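PDB 7EPK: signal recognition particle 54 kDa protein from Aeropyrum pernix, which belongs to the SRP54 family of signal recognition particle proteins, joining a helical bundle, a P-loop GTPase domain and a signal peptide binding domain. Local coordinates for residues Pro162-Ile165 with Ala166-Leu170; Glu171-Leu174 with Ser175-Ala178. One frame throughout, in Å; residues are numbered along the deposited sequence.

Contact 1 of 2, residues Pro162-Ile165 with Ala166-Leu170; sequences PAEI and ARRGL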
# COMPACT_ATOMS: atom_id res chain seq x y z
N PRO A 162 16.69 34.60 -9.20
CA PRO A 162 15.80 33.44 -9.24
C PRO A 162 14.76 33.41 -8.09
O PRO A 162 13.64 33.02 -8.34
CB PRO A 162 16.77 32.26 -9.18
CG PRO A 162 18.06 32.82 -9.73
CD PRO A 162 18.10 34.23 -9.18
N ALA A 163 15.15 33.85 -6.90
CA ALA A 163 14.26 33.92 -5.71
C ALA A 163 13.08 34.84 -6.02
O ALA A 163 11.94 34.46 -5.70
CB ALA A 163 15.01 34.38 -4.51
N GLU A 164 13.35 36.01 -6.62
CA GLU A 164 12.29 37.02 -6.89
C GLU A 164 11.45 36.54 -8.08
O GLU A 164 10.25 36.82 -8.11
CB GLU A 164 12.91 38.40 -7.13
CG GLU A 164 13.47 39.03 -5.86
CD GLU A 164 12.42 39.56 -4.90
OE1 GLU A 164 11.60 40.42 -5.33
OE2 GLU A 164 12.42 39.12 -3.71
N ILE A 165 12.05 35.81 -9.00
CA ILE A 165 11.29 35.24 -10.16
C ILE A 165 10.28 34.25 -9.59
O ILE A 165 9.10 34.24 -10.03
CB ILE A 165 12.22 34.56 -11.17
CG1 ILE A 165 13.18 35.58 -11.79
CG2 ILE A 165 11.39 33.82 -12.20
CD1 ILE A 165 14.33 34.97 -12.58
N ALA A 166 10.74 33.44 -8.65
CA ALA A 166 9.95 32.37 -8.02
C ALA A 166 8.86 33.03 -7.15
O ALA A 166 7.69 32.67 -7.29
CB ALA A 166 10.90 31.46 -7.27
N ARG A 167 9.20 34.02 -6.32
CA ARG A 167 8.17 34.75 -5.54
C ARG A 167 7.14 35.36 -6.49
O ARG A 167 5.97 35.36 -6.17
CB ARG A 167 8.74 35.85 -4.66
CG ARG A 167 7.90 36.10 -3.42
CD ARG A 167 8.14 37.46 -2.79
NE ARG A 167 7.41 38.50 -3.51
CZ ARG A 167 7.94 39.52 -4.18
NH1 ARG A 167 7.15 40.38 -4.78
NH2 ARG A 167 9.25 39.69 -4.23
N ARG A 168 7.58 35.89 -7.62
CA ARG A 168 6.66 36.60 -8.53
C ARG A 168 5.71 35.54 -9.11
O ARG A 168 4.48 35.76 -9.03
CB ARG A 168 7.46 37.41 -9.55
CG ARG A 168 6.83 38.74 -9.96
CD ARG A 168 7.85 39.58 -10.72
NE ARG A 168 9.00 39.94 -9.89
CZ ARG A 168 10.29 39.75 -10.19
NH1 ARG A 168 10.65 39.20 -11.34
NH2 ARG A 168 11.23 40.15 -9.34
N GLY A 169 6.25 34.43 -9.63
CA GLY A 169 5.47 33.33 -10.25
C GLY A 169 4.47 32.72 -9.28
O GLY A 169 3.37 32.28 -9.72
N LEU A 170 4.82 32.70 -7.99
CA LEU A 170 3.94 32.21 -6.91
C LEU A 170 2.77 33.19 -6.80
O LEU A 170 1.61 32.74 -6.90
CB LEU A 170 4.73 32.13 -5.61
CG LEU A 170 3.96 31.50 -4.45
CD1 LEU A 170 3.41 30.16 -4.87
CD2 LEU A 170 4.82 31.33 -3.20
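Four successive i to i+4 backbone bonds join Pro-162-Ile-165 to Ala-166-Gly-169 in the first turns of an alpha helix, from Ala-166 N to Pro-162 O (2.9 Å) through Arg-167 N to Ala-163 O (2.8 Å) and onward to Gly-169. On this regular frame Glu-164 deals with two arginines, three and four residues ahead. Its chain bends at chi2 (-74°) and runs alongside that of Arg-167, both pointing the same way, and Glu-164 OE1 meets Arg-167 NH2 at 2.7 Å in a salt bridge. The carboxylate oxygen sits at the edge of the guanidinium, in its plane, yet the two groups are turned 52° apart and the hydrogen bond within the bridge is weak. The other carboxylate oxygen, OE2, makes a salt bridge with Lys-207, which should help to hold the acid ionised between two positive partners. Arg-168 folds back instead: bent at chi3, it lays one guanidinium face over the carbonyl of Glu-164, whose O lies 3.6 Å above the plane, over its centre. Arg-168 NH2 comes to 3.3 Å from Glu-164 CB, while Arg-168 NH1 forms a salt bridge with Glu-157 OE1. Ala-163 and Ala-166 turn to the neighbouring helix 194-208, touching Lys-207 and Val-208, whereas Ile-165 packs on Thr-134 and Glu-157, the latter just beyond strand 153-156.

Contact 2 of 2, residues Glu171-Leu174 with Ser175-Ala178; sequences EDLL and SRGA
With CG of Asp-172 turned away from its own backbone N (chi1 176°) and the chain of Arg-176 bent at chi3, carboxylate and guanidinium come together one helical turn apart. Arg-176 reaches across Asp-172 with its aliphatic part first, CG lying 3.2 Å from Asp-172 O, and then presents NH1 to OD2 in a salt bridge. The oxygen approaches the guanidinium at its edge, near the plane, although the planes of the two groups stand 65° apart; the modelled separation is too short to be taken literally. NH1 also bonds to Phe-154 O, so this nitrogen links the helix end to the edge strand 153-156, where Tyr-155 touches Asp-172 and Met-153 touches both Leu-173 and Arg-176.

Ser-175 turns its hydroxyl back along the helix. Its OG donates to Glu-171 O at 2.9 Å, from above the carbonyl plane, while Ser-175 N reaches the same oxygen at 3.0 Å from the opposite face; two bonds therefore grip one carbonyl. Beyond it the backbone reverses. Ala-178 N bonds to Leu-173 O at 2.9 Å, and Gly-177 N reaches Leu-174 O at 3.1 Å from well above the carbonyl plane. Ala-178 then brings its CB to 3.9 Å from Leu-173 CB, an apolar touch across the turn, as Leu-173 and Leu-174 both pack on Val-181 of strand 180-184.

The paired 6→1 and 5→2 backbone bonds, with Gly-177 at positive phi (72°) as the C-prime residue, define a Schellman motif, which here ends a helix of the P-loop GTPase fold and turns the chain toward its next parallel strand.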
# COMPACT_ATOMS: atom_id res chain seq x y z
N GLU A 171 3.05 34.47 -6.63
CA GLU A 171 1.99 35.50 -6.44
C GLU A 171 1.08 35.49 -7.67
O GLU A 171 -0.16 35.48 -7.50
CB GLU A 171 2.60 36.84 -6.07
CG GLU A 171 2.86 36.98 -4.57
CD GLU A 171 1.70 36.59 -3.65
OE1 GLU A 171 0.51 36.90 -4.00
OE2 GLU A 171 1.98 35.97 -2.59
N ASP A 172 1.65 35.40 -8.87
CA ASP A 172 0.86 35.52 -10.12
C ASP A 172 -0.22 34.43 -10.14
O ASP A 172 -1.39 34.77 -10.42
CB ASP A 172 1.73 35.38 -11.37
CG ASP A 172 0.88 35.40 -12.62
OD1 ASP A 172 0.48 36.52 -13.03
OD2 ASP A 172 0.59 34.30 -13.16
N LEU A 173 0.20 33.19 -9.85
CA LEU A 173 -0.60 31.94 -9.96
C LEU A 173 -1.60 31.83 -8.81
O LEU A 173 -2.71 31.36 -9.03
CB LEU A 173 0.38 30.77 -9.97
CG LEU A 173 1.19 30.59 -11.26
CD1 LEU A 173 2.24 29.50 -11.08
CD2 LEU A 173 0.28 30.27 -12.45
N LEU A 174 -1.22 32.23 -7.60
CA LEU A 174 -2.18 32.34 -6.48
C LEU A 174 -3.31 33.31 -6.85
O LEU A 174 -4.47 32.96 -6.58
CB LEU A 174 -1.44 32.74 -5.20
CG LEU A 174 -1.00 31.57 -4.31
CD1 LEU A 174 -1.10 30.23 -5.00
CD2 LEU A 174 0.41 31.77 -3.78
N SER A 175 -2.98 34.45 -7.49
CA SER A 175 -3.91 35.51 -7.96
C SER A 175 -4.94 34.94 -8.94
O SER A 175 -6.08 35.43 -8.91
CB SER A 175 -3.18 36.63 -8.62
OG SER A 175 -2.38 37.31 -7.67
N ARG A 176 -4.52 33.96 -9.75
CA ARG A 176 -5.31 33.32 -10.84
C ARG A 176 -5.92 32.00 -10.33
O ARG A 176 -6.31 31.15 -11.18
CB ARG A 176 -4.39 33.13 -12.06
CG ARG A 176 -3.73 34.42 -12.53
CD ARG A 176 -2.42 34.24 -13.29
NE ARG A 176 -2.65 33.52 -14.54
CZ ARG A 176 -1.70 32.96 -15.30
NH1 ARG A 176 -0.42 33.04 -14.97
NH2 ARG A 176 -2.06 32.31 -16.39
N GLY A 177 -5.95 31.83 -9.00
CA GLY A 177 -6.63 30.73 -8.27
C GLY A 177 -5.95 29.36 -8.38
O GLY A 177 -6.67 28.35 -8.25
N ALA A 178 -4.64 29.30 -8.63
CA ALA A 178 -3.84 28.05 -8.55
C ALA A 178 -3.95 27.48 -7.13
O ALA A 178 -3.67 28.22 -6.18
CB ALA A 178 -2.41 28.32 -8.92

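Followed from the N terminus, the chain leaves edge strand 153-156, enters helix 162-175 through contact 1 and leaves it through contact 2 on the way to strand 180-184. The two contacts stand in series, their centres 12 Å apart; neither nests in nor crosses the other, and each closes only a local turn. Together they illustrate how one connecting helix of an alpha/beta domain meets different neighbours along its length: contact 1 faces helix 194-208 and the loops near Thr-134 and Glu-157, whereas contact 2 bears on strands 153-156 and 180-184. The helix thereby completes a beta-alpha-beta crossover between two parallel strands of the GTPase-domain sheet, with strand 127-131 between them.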